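Local coordinates for uncharacterized protein (Bacteroides ovatus, PDB 5CAG) that probably fastens a fimbrium to the bacterial outer membrane, as a lipoprotein subunit of the FimB/Mfa2 family, at residues 45-51 with 63-69; 118-122 with 173-178; 24-29 with 138-142. One frame throughout, in Å; residues are numbered along the deposited sequence.

Contacts of very different sequence span can brace one β-rich domain. From the N terminus, residues 24-29 come first and find their partner only at 138-142, so interaction 3 closes a long loop that joins strand 20-25 to strand 134-154. Nested inside it, interaction 1 closes a short one, setting the loop 45-51 against 63-69, where strand 67-75 begins. Interaction 2 opens at 118-122, still within the loop of interaction 3, and closes beyond it at 173-178, so these two cross. They touch directly, since strands 118-127 and 134-154 are neighbours, whereas interaction 1 lies about 18 Å from interaction 2, centre to centre.

Interaction 1: residues 45-51 with 63-69; sequences NGDGRKV and KVPPGRY. With SO4 (sulfate ion), chain C.
The phenol oxygen of Tyr69 lies between two groups, donating a 2.7 Å hydrogen bond from OH to Pro65 O while the Arg49 guanidinium comes up from the other segment. The setting is the loop of a β-hairpin, between strands 36-43 and 51-56, which folds back over the start of neighbouring strand 67-75. Two inverse gamma turns, centred on Asp47 and Arg49, bend this loop. Arg49 NH1 stands 2.7 Å from Tyr69 OH, with the hydroxyl at the guanidinium edge and the two planes nearly perpendicular (85°). Its CG lies between the backbone N and the carbonyl carbon (chi1 41°) and the chain bends again at chi2, which brings NH1 to the tyrosine hydroxyl. Phe41 packs edge-to-face with Tyr69, giving the ring a second neighbour besides Arg49.

At one end of the contact, Asn45 OD1 accepts a weak 3.3 Å bond from Arg68 N. The charged end of Arg68 turns elsewhere, to a salt bridge with Glu124 on the adjacent strand. At the other end the contact is apolar: Val51 CG1 meets Val64 CG2, and Val51 CG2 lies 3.7 Å from Pro65 CD. Beyond it, the single N-H of Lys63 is shared weakly between O3 and O4 of a sulfate ion, probably from the crystallisation liquor, each 3.4 Å from Lys63 N.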
loop_
_atom_site.group_PDB
_atom_site.type_symbol
_atom_site.label_atom_id
_atom_site.label_comp_id
_atom_site.label_asym_id
_atom_site.label_seq_id
_atom_site.Cartn_x
_atom_site.Cartn_y
_atom_site.Cartn_z
ATOM N N ASN A 45 -23.755 12.130 10.852
ATOM C CA ASN A 45 -24.699 12.708 11.816
ATOM C C ASN A 45 -24.420 12.173 13.230
ATOM O O ASN A 45 -24.175 12.958 14.146
ATOM C CB ASN A 45 -26.197 12.438 11.436
ATOM C CG ASN A 45 -26.511 11.885 10.047
ATOM O OD1 ASN A 45 -26.576 10.662 9.831
ATOM N ND2 ASN A 45 -26.850 12.771 9.113
ATOM N N GLY A 46 -24.440 10.843 13.359
ATOM C CA GLY A 46 -24.290 10.081 14.598
ATOM C C GLY A 46 -22.994 10.155 15.389
ATOM O O GLY A 46 -21.900 10.334 14.831
ATOM N N ASP A 47 -23.139 9.918 16.718
ATOM C CA ASP A 47 -22.094 9.946 17.742
ATOM C C ASP A 47 -21.236 8.637 17.767
ATOM O O ASP A 47 -21.067 8.032 18.840
ATOM C CB ASP A 47 -22.721 10.225 19.127
ATOM N N GLY A 48 -20.675 8.262 16.600
ATOM C CA GLY A 48 -19.788 7.106 16.428
ATOM C C GLY A 48 -20.419 5.728 16.276
ATOM O O GLY A 48 -19.801 4.723 16.659
ATOM N N ARG A 49 -21.652 5.668 15.695
ATOM C CA ARG A 49 -22.429 4.438 15.419
ATOM C C ARG A 49 -21.928 3.761 14.071
ATOM O O ARG A 49 -22.657 3.693 13.057
ATOM C CB ARG A 49 -23.971 4.707 15.428
ATOM C CG ARG A 49 -24.447 6.009 14.754
ATOM C CD ARG A 49 -25.763 5.855 14.008
ATOM N NE ARG A 49 -26.167 7.079 13.301
ATOM C CZ ARG A 49 -26.441 7.141 11.999
ATOM N NH1 ARG A 49 -26.349 6.056 11.245
ATOM N NH2 ARG A 49 -26.816 8.287 11.445
ATOM N N LYS A 50 -20.658 3.280 14.095
ATOM C CA LYS A 50 -20.031 2.660 12.940
ATOM C C LYS A 50 -20.547 1.232 12.721
ATOM O O LYS A 50 -20.497 0.394 13.624
ATOM C CB LYS A 50 -18.484 2.717 13.004
ATOM C CG LYS A 50 -17.771 1.852 14.037
ATOM C CD LYS A 50 -16.441 1.342 13.462
ATOM C CE LYS A 50 -15.788 0.262 14.294
ATOM N NZ LYS A 50 -14.437 -0.074 13.790
ATOM N N VAL A 51 -21.092 0.992 11.519
ATOM C CA VAL A 51 -21.611 -0.295 11.061
ATOM C C VAL A 51 -20.465 -0.944 10.307
ATOM O O VAL A 51 -19.977 -0.419 9.303
ATOM C CB VAL A 51 -22.912 -0.156 10.235
ATOM C CG1 VAL A 51 -23.460 -1.517 9.808
ATOM C CG2 VAL A 51 -23.963 0.634 11.015
ATOM N N LYS A 63 -26.990 -5.050 7.109
ATOM C CA LYS A 63 -28.077 -4.160 7.530
ATOM C C LYS A 63 -27.546 -2.852 8.105
ATOM O O LYS A 63 -27.065 -2.783 9.233
ATOM C CB LYS A 63 -29.075 -4.857 8.476
ATOM C CG LYS A 63 -30.021 -5.792 7.716
ATOM C CD LYS A 63 -30.727 -6.776 8.632
ATOM C CE LYS A 63 -31.561 -7.787 7.876
ATOM N NZ LYS A 63 -32.326 -8.679 8.797
ATOM N N VAL A 64 -27.634 -1.819 7.277
ATOM C CA VAL A 64 -27.227 -0.452 7.556
ATOM C C VAL A 64 -28.491 0.353 7.873
ATOM O O VAL A 64 -29.431 0.353 7.069
ATOM C CB VAL A 64 -26.438 0.138 6.345
ATOM C CG1 VAL A 64 -26.153 1.624 6.512
ATOM C CG2 VAL A 64 -25.138 -0.619 6.117
ATOM N N PRO A 65 -28.555 1.061 9.019
ATOM C CA PRO A 65 -29.740 1.910 9.274
ATOM C C PRO A 65 -29.683 3.174 8.400
ATOM O O PRO A 65 -28.590 3.523 7.952
ATOM C CB PRO A 65 -29.640 2.230 10.764
ATOM C CG PRO A 65 -28.180 2.107 11.090
ATOM C CD PRO A 65 -27.534 1.197 10.081
ATOM N N PRO A 66 -30.792 3.890 8.109
ATOM C CA PRO A 66 -30.668 5.078 7.237
ATOM C C PRO A 66 -29.835 6.212 7.865
ATOM O O PRO A 66 -29.695 6.298 9.095
ATOM C CB PRO A 66 -32.123 5.496 6.991
ATOM C CG PRO A 66 -32.935 4.273 7.320
ATOM C CD PRO A 66 -32.200 3.646 8.470
ATOM N N GLY A 67 -29.239 7.028 7.000
ATOM C CA GLY A 67 -28.400 8.155 7.391
ATOM C C GLY A 67 -27.269 8.446 6.424
ATOM O O GLY A 67 -27.073 7.713 5.446
ATOM N N ARG A 68 -26.530 9.545 6.687
ATOM C CA ARG A 68 -25.363 9.957 5.902
ATOM C C ARG A 68 -24.121 9.305 6.490
ATOM O O ARG A 68 -23.883 9.406 7.703
ATOM C CB ARG A 68 -25.188 11.487 5.879
ATOM C CG ARG A 68 -26.171 12.289 5.022
ATOM C CD ARG A 68 -25.757 13.761 4.890
ATOM N NE ARG A 68 -25.308 14.350 6.161
ATOM C CZ ARG A 68 -24.117 14.912 6.362
ATOM N NH1 ARG A 68 -23.243 15.013 5.365
ATOM N NH2 ARG A 68 -23.797 15.392 7.558
ATOM N N TYR A 69 -23.335 8.641 5.634
ATOM C CA TYR A 69 -22.113 7.940 6.017
ATOM C C TYR A 69 -20.916 8.240 5.136
ATOM O O TYR A 69 -21.044 8.769 4.032
ATOM C CB TYR A 69 -22.322 6.418 5.916
ATOM C CG TYR A 69 -23.401 5.857 6.797
ATOM C CD1 TYR A 69 -23.125 5.465 8.104
ATOM C CD2 TYR A 69 -24.685 5.649 6.309
ATOM C CE1 TYR A 69 -24.119 4.941 8.927
ATOM C CE2 TYR A 69 -25.690 5.132 7.122
ATOM C CZ TYR A 69 -25.400 4.768 8.427
ATOM O OH TYR A 69 -26.379 4.240 9.225
HETATM S S SO4 C . -25.962 -8.006 9.611
HETATM O O1 SO4 C . -26.707 -8.122 10.868
HETATM O O2 SO4 C . -24.979 -9.094 9.538
HETATM O O3 SO4 C . -26.881 -8.134 8.476
HETATM O O4 SO4 C . -25.291 -6.690 9.572
#

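Interaction 2: residues 118-122 with 173-178; sequences YVLNI and YCIGKG. With SO4 (sulfate ion), chain D.
Val119 packs against both Ile175 and Tyr173 in the tightly packed half of this contact. Its CG1, anti to the backbone N (chi1 167°), reaches 3.7 Å from Ile175 CG2 and meets the edge of the Tyr173 ring, 4.1 Å from CE2. Here strand 118-127 of the main β-structure receives the end of strand 172-174, which belongs to a separate four-stranded antiparallel sheet; the chain then turns through 175-178, with Gly178 at positive phi.

Next to this apolar patch, the Asn121 side chain is laid against the turn, its CG 3.2 Å from Ile175 O and its ND2 3.2 Å from Gly176 O. Lys177, by contrast, points away on the solvent side, where its ammonium group makes a long, weak ion pair with Glu90. Tyr118, where the strand begins, makes no contact with 173-178 and packs edge-to-face with Trp26; its OH gives a weak bond of 3.2 Å to O3 of a sulfate ion that Thr30 and Lys146 also hold.

The buried Asn121 amide finds clear partners elsewhere: OD1 accepts from Lys209 NZ and ND2 bonds to Tyr89 OH. Held at both ends, the amide probably has a fixed rotation, and its polar atoms are satisfied by side chains beyond the turn.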
loop_
_atom_site.group_PDB
_atom_site.type_symbol
_atom_site.label_atom_id
_atom_site.label_comp_id
_atom_site.label_asym_id
_atom_site.label_seq_id
_atom_site.Cartn_x
_atom_site.Cartn_y
_atom_site.Cartn_z
ATOM N N TYR A 118 -6.650 -3.533 -1.878
ATOM C CA TYR A 118 -7.742 -3.081 -2.729
ATOM C C TYR A 118 -8.651 -2.222 -1.898
ATOM O O TYR A 118 -9.073 -2.639 -0.824
ATOM C CB TYR A 118 -8.485 -4.255 -3.363
ATOM C CG TYR A 118 -7.558 -5.218 -4.060
ATOM C CD1 TYR A 118 -7.049 -4.940 -5.326
ATOM C CD2 TYR A 118 -7.158 -6.396 -3.440
ATOM C CE1 TYR A 118 -6.178 -5.825 -5.964
ATOM C CE2 TYR A 118 -6.269 -7.275 -4.057
ATOM C CZ TYR A 118 -5.783 -6.990 -5.318
ATOM O OH TYR A 118 -4.925 -7.899 -5.896
ATOM N N VAL A 119 -8.845 -0.978 -2.310
ATOM C CA VAL A 119 -9.618 -0.043 -1.512
ATOM C C VAL A 119 -10.706 0.624 -2.342
ATOM O O VAL A 119 -10.536 0.880 -3.539
ATOM C CB VAL A 119 -8.671 1.016 -0.852
ATOM C CG1 VAL A 119 -9.432 2.207 -0.255
ATOM C CG2 VAL A 119 -7.796 0.383 0.213
ATOM N N LEU A 120 -11.824 0.904 -1.660
ATOM C CA LEU A 120 -12.923 1.750 -2.080
ATOM C C LEU A 120 -13.228 2.687 -0.922
ATOM O O LEU A 120 -13.409 2.217 0.210
ATOM C CB LEU A 120 -14.176 0.992 -2.526
ATOM C CG LEU A 120 -15.417 1.883 -2.687
ATOM C CD1 LEU A 120 -15.288 2.802 -3.878
ATOM C CD2 LEU A 120 -16.664 1.078 -2.764
ATOM N N ASN A 121 -13.232 4.001 -1.178
ATOM C CA ASN A 121 -13.589 4.953 -0.130
ATOM C C ASN A 121 -14.500 6.031 -0.710
ATOM O O ASN A 121 -14.154 6.680 -1.713
ATOM C CB ASN A 121 -12.382 5.542 0.593
ATOM C CG ASN A 121 -11.534 6.462 -0.221
ATOM O OD1 ASN A 121 -10.738 6.036 -1.074
ATOM N ND2 ASN A 121 -11.665 7.742 0.067
ATOM N N ILE A 122 -15.716 6.130 -0.132
ATOM C CA ILE A 122 -16.756 7.089 -0.515
ATOM C C ILE A 122 -16.831 8.101 0.614
ATOM O O ILE A 122 -17.044 7.686 1.759
ATOM C CB ILE A 122 -18.111 6.374 -0.758
ATOM C CG1 ILE A 122 -17.991 5.265 -1.811
ATOM C CG2 ILE A 122 -19.194 7.376 -1.121
ATOM C CD1 ILE A 122 -19.022 4.159 -1.680
ATOM N N TYR A 173 -0.943 4.227 3.585
ATOM C CA TYR A 173 -2.050 4.691 2.768
ATOM C C TYR A 173 -3.220 5.007 3.686
ATOM O O TYR A 173 -3.634 4.150 4.467
ATOM C CB TYR A 173 -2.405 3.669 1.667
ATOM C CG TYR A 173 -3.501 4.108 0.717
ATOM C CD1 TYR A 173 -3.228 4.954 -0.363
ATOM C CD2 TYR A 173 -4.805 3.650 0.872
ATOM C CE1 TYR A 173 -4.235 5.345 -1.251
ATOM C CE2 TYR A 173 -5.820 4.041 -0.005
ATOM C CZ TYR A 173 -5.534 4.887 -1.070
ATOM O OH TYR A 173 -6.580 5.275 -1.893
ATOM N N CYS A 174 -3.679 6.281 3.657
ATOM C CA CYS A 174 -4.823 6.748 4.422
ATOM C C CYS A 174 -6.009 6.343 3.626
ATOM O O CYS A 174 -6.237 6.907 2.554
ATOM C CB CYS A 174 -4.761 8.254 4.647
ATOM S SG CYS A 174 -3.630 8.761 5.971
ATOM N N ILE A 175 -6.672 5.258 4.061
ATOM C CA ILE A 175 -7.805 4.653 3.359
ATOM C C ILE A 175 -8.964 5.653 3.233
ATOM O O ILE A 175 -9.463 5.836 2.135
ATOM C CB ILE A 175 -8.226 3.324 4.029
ATOM C CG1 ILE A 175 -7.107 2.273 3.880
ATOM C CG2 ILE A 175 -9.533 2.805 3.438
ATOM C CD1 ILE A 175 -7.158 1.144 4.806
ATOM N N GLY A 176 -9.340 6.320 4.313
ATOM C CA GLY A 176 -10.403 7.313 4.252
ATOM C C GLY A 176 -10.050 8.563 3.460
ATOM O O GLY A 176 -10.919 9.153 2.808
ATOM N N LYS A 177 -8.770 8.984 3.515
ATOM C CA LYS A 177 -8.292 10.194 2.842
ATOM C C LYS A 177 -8.014 9.928 1.350
ATOM O O LYS A 177 -8.024 10.878 0.557
ATOM C CB LYS A 177 -7.034 10.777 3.545
ATOM C CG LYS A 177 -7.191 11.268 5.022
ATOM C CD LYS A 177 -7.942 12.634 5.196
ATOM C CE LYS A 177 -7.163 13.895 4.828
ATOM N NZ LYS A 177 -8.029 15.114 4.754
ATOM N N GLY A 178 -7.796 8.655 0.987
ATOM C CA GLY A 178 -7.516 8.222 -0.385
ATOM C C GLY A 178 -6.174 8.701 -0.908
ATOM O O GLY A 178 -6.015 8.970 -2.101
HETATM S S SO4 D . -2.526 -8.993 -9.211
HETATM O O1 SO4 D . -1.830 -9.758 -8.167
HETATM O O2 SO4 D . -3.498 -9.841 -9.893
HETATM O O3 SO4 D . -3.203 -7.843 -8.601
HETATM O O4 SO4 D . -1.561 -8.524 -10.202
#

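Interaction 3: residues 24-29 with 138-142; sequences LDWDGV and WKLES
Leu24 and Trp138 are paired in parallel, their CA atoms 5.0 Å apart. Trp138 is bonded on both sides of Leu24, by its backbone bond with Lys23 and by Asp25 N to Trp138 O, the latter 3.0 Å long, with an angle of 158° at the hydrogen and the donor in the carbonyl plane. Leu24 CA adds a CA-H...O contact to the same oxygen. Residues 26-29 fold into a type II β-turn, closed by Val29 N bonding to Trp26 O and carrying Gly28 at positive phi.

Leu24 and Trp138 put their side chains on the same face of the sheet, where Leu24 CD2 touches both Trp138 CB (3.7 Å) and Leu140 CD1 (3.8 Å). Strand 20-25 lies between strand 134-154, its parallel neighbour, and strand 59-62, to which it is antiparallel, within a domain whose family is grouped with the transthyretin-like β folds. Trp26 runs alongside Leu140 in the same direction, its CH2 3.9 Å from Leu140 CD2. The indole NE1 is bonded to Val57 O, and Tyr118 meets the ring edge-to-face.

Asp25 and Lys139 lie side by side on the face opposite Leu24 and Trp138, and Asp25 OD2 forms a salt bridge with Lys139 NZ at 3.5 Å. A bend at chi3 (-97°) brings the lysine amine to the turn as well, where NZ donates 3.1 Å to a lone pair of Asp27 O. Asp25 thus serves both segments, since its OD1 accepts a weak bond from Asp27 N. Val29 slides past the aliphatic part of the lysine in the opposite direction, with CG2 3.6 Å from Lys139 CG.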
loop_
_atom_site.group_PDB
_atom_site.type_symbol
_atom_site.label_atom_id
_atom_site.label_comp_id
_atom_site.label_asym_id
_atom_site.label_seq_id
_atom_site.Cartn_x
_atom_site.Cartn_y
_atom_site.Cartn_z
ATOM N N LEU A 24 -19.635 -7.112 -5.569
ATOM C CA LEU A 24 -18.283 -6.686 -5.919
ATOM C C LEU A 24 -17.839 -7.332 -7.200
ATOM O O LEU A 24 -17.988 -8.540 -7.371
ATOM C CB LEU A 24 -17.264 -6.992 -4.805
ATOM C CG LEU A 24 -17.492 -6.322 -3.452
ATOM C CD1 LEU A 24 -16.600 -6.907 -2.416
ATOM C CD2 LEU A 24 -17.246 -4.855 -3.517
ATOM N N ASP A 25 -17.334 -6.519 -8.121
ATOM C CA ASP A 25 -16.785 -6.978 -9.382
ATOM C C ASP A 25 -15.291 -6.873 -9.271
ATOM O O ASP A 25 -14.765 -5.928 -8.634
ATOM C CB ASP A 25 -17.330 -6.181 -10.579
ATOM C CG ASP A 25 -17.019 -6.802 -11.937
ATOM O OD1 ASP A 25 -16.674 -8.014 -11.977
ATOM O OD2 ASP A 25 -17.145 -6.085 -12.965
ATOM N N TRP A 26 -14.604 -7.893 -9.796
ATOM C CA TRP A 26 -13.151 -7.928 -9.719
ATOM C C TRP A 26 -12.566 -8.047 -11.089
ATOM O O TRP A 26 -11.358 -8.270 -11.213
ATOM C CB TRP A 26 -12.657 -9.069 -8.814
ATOM C CG TRP A 26 -13.002 -8.897 -7.362
ATOM C CD1 TRP A 26 -14.145 -9.306 -6.737
ATOM C CD2 TRP A 26 -12.199 -8.261 -6.360
ATOM N NE1 TRP A 26 -14.123 -8.929 -5.415
ATOM C CE2 TRP A 26 -12.930 -8.300 -5.150
ATOM C CE3 TRP A 26 -10.915 -7.688 -6.356
ATOM C CZ2 TRP A 26 -12.434 -7.755 -3.959
ATOM C CZ3 TRP A 26 -10.430 -7.135 -5.179
ATOM C CH2 TRP A 26 -11.197 -7.146 -4.007
ATOM N N ASP A 27 -13.411 -7.876 -12.132
ATOM C CA ASP A 27 -12.992 -7.946 -13.533
ATOM C C ASP A 27 -11.995 -6.839 -13.818
ATOM O O ASP A 27 -12.305 -5.653 -13.670
ATOM C CB ASP A 27 -14.196 -7.886 -14.484
ATOM C CG ASP A 27 -14.883 -9.231 -14.684
ATOM O OD1 ASP A 27 -15.082 -9.961 -13.676
ATOM O OD2 ASP A 27 -15.250 -9.545 -15.841
ATOM N N GLY A 28 -10.769 -7.257 -14.106
ATOM C CA GLY A 28 -9.667 -6.353 -14.413
ATOM C C GLY A 28 -9.075 -5.635 -13.220
ATOM O O GLY A 28 -8.331 -4.662 -13.391
ATOM N N VAL A 29 -9.420 -6.107 -12.001
ATOM C CA VAL A 29 -8.916 -5.623 -10.717
ATOM C C VAL A 29 -7.779 -6.555 -10.351
ATOM O O VAL A 29 -6.653 -6.092 -10.196
ATOM C CB VAL A 29 -10.023 -5.557 -9.646
ATOM C CG1 VAL A 29 -9.482 -5.035 -8.326
ATOM C CG2 VAL A 29 -11.166 -4.688 -10.119
ATOM N N TRP A 138 -20.175 -2.271 -6.471
ATOM C CA TRP A 138 -18.848 -1.731 -6.251
ATOM C C TRP A 138 -17.787 -2.567 -6.900
ATOM O O TRP A 138 -18.010 -3.724 -7.229
ATOM C CB TRP A 138 -18.573 -1.613 -4.736
ATOM C CG TRP A 138 -19.445 -0.631 -3.997
ATOM C CD1 TRP A 138 -20.097 0.443 -4.526
ATOM C CD2 TRP A 138 -19.645 -0.557 -2.581
ATOM N NE1 TRP A 138 -20.722 1.153 -3.535
ATOM C CE2 TRP A 138 -20.455 0.570 -2.328
ATOM C CE3 TRP A 138 -19.220 -1.336 -1.492
ATOM C CZ2 TRP A 138 -20.869 0.930 -1.036
ATOM C CZ3 TRP A 138 -19.657 -0.996 -0.212
ATOM C CH2 TRP A 138 -20.454 0.137 0.006
ATOM N N LYS A 139 -16.640 -1.933 -7.120
ATOM C CA LYS A 139 -15.387 -2.441 -7.687
ATOM C C LYS A 139 -14.295 -1.854 -6.820
ATOM O O LYS A 139 -14.436 -0.706 -6.381
ATOM C CB LYS A 139 -15.247 -2.013 -9.154
ATOM C CG LYS A 139 -14.021 -2.573 -9.839
ATOM C CD LYS A 139 -14.065 -2.511 -11.358
ATOM C CE LYS A 139 -14.518 -3.801 -12.007
ATOM N NZ LYS A 139 -14.692 -3.644 -13.487
ATOM N N LEU A 140 -13.265 -2.625 -6.478
ATOM C CA LEU A 140 -12.266 -2.034 -5.604
ATOM C C LEU A 140 -11.077 -1.592 -6.408
ATOM O O LEU A 140 -10.956 -1.973 -7.572
ATOM C CB LEU A 140 -11.890 -3.014 -4.513
ATOM C CG LEU A 140 -12.527 -2.759 -3.168
ATOM C CD1 LEU A 140 -14.038 -2.790 -3.249
ATOM C CD2 LEU A 140 -12.063 -3.778 -2.177
ATOM N N GLU A 141 -10.232 -0.739 -5.839
ATOM C CA GLU A 141 -9.089 -0.233 -6.591
ATOM C C GLU A 141 -7.761 -0.740 -6.008
ATOM O O GLU A 141 -7.579 -0.690 -4.792
ATOM C CB GLU A 141 -9.129 1.306 -6.623
ATOM C CG GLU A 141 -7.809 1.972 -6.965
ATOM C CD GLU A 141 -7.766 3.477 -6.846
ATOM O OE1 GLU A 141 -8.589 4.070 -6.106
ATOM O OE2 GLU A 141 -6.836 4.058 -7.445
ATOM N N SER A 142 -6.820 -1.201 -6.881
ATOM C CA SER A 142 -5.518 -1.622 -6.394
ATOM C C SER A 142 -4.726 -0.385 -6.059
ATOM O O SER A 142 -4.427 0.402 -6.950
ATOM C CB SER A 142 -4.787 -2.502 -7.390
ATOM O OG SER A 142 -3.631 -2.986 -6.720
#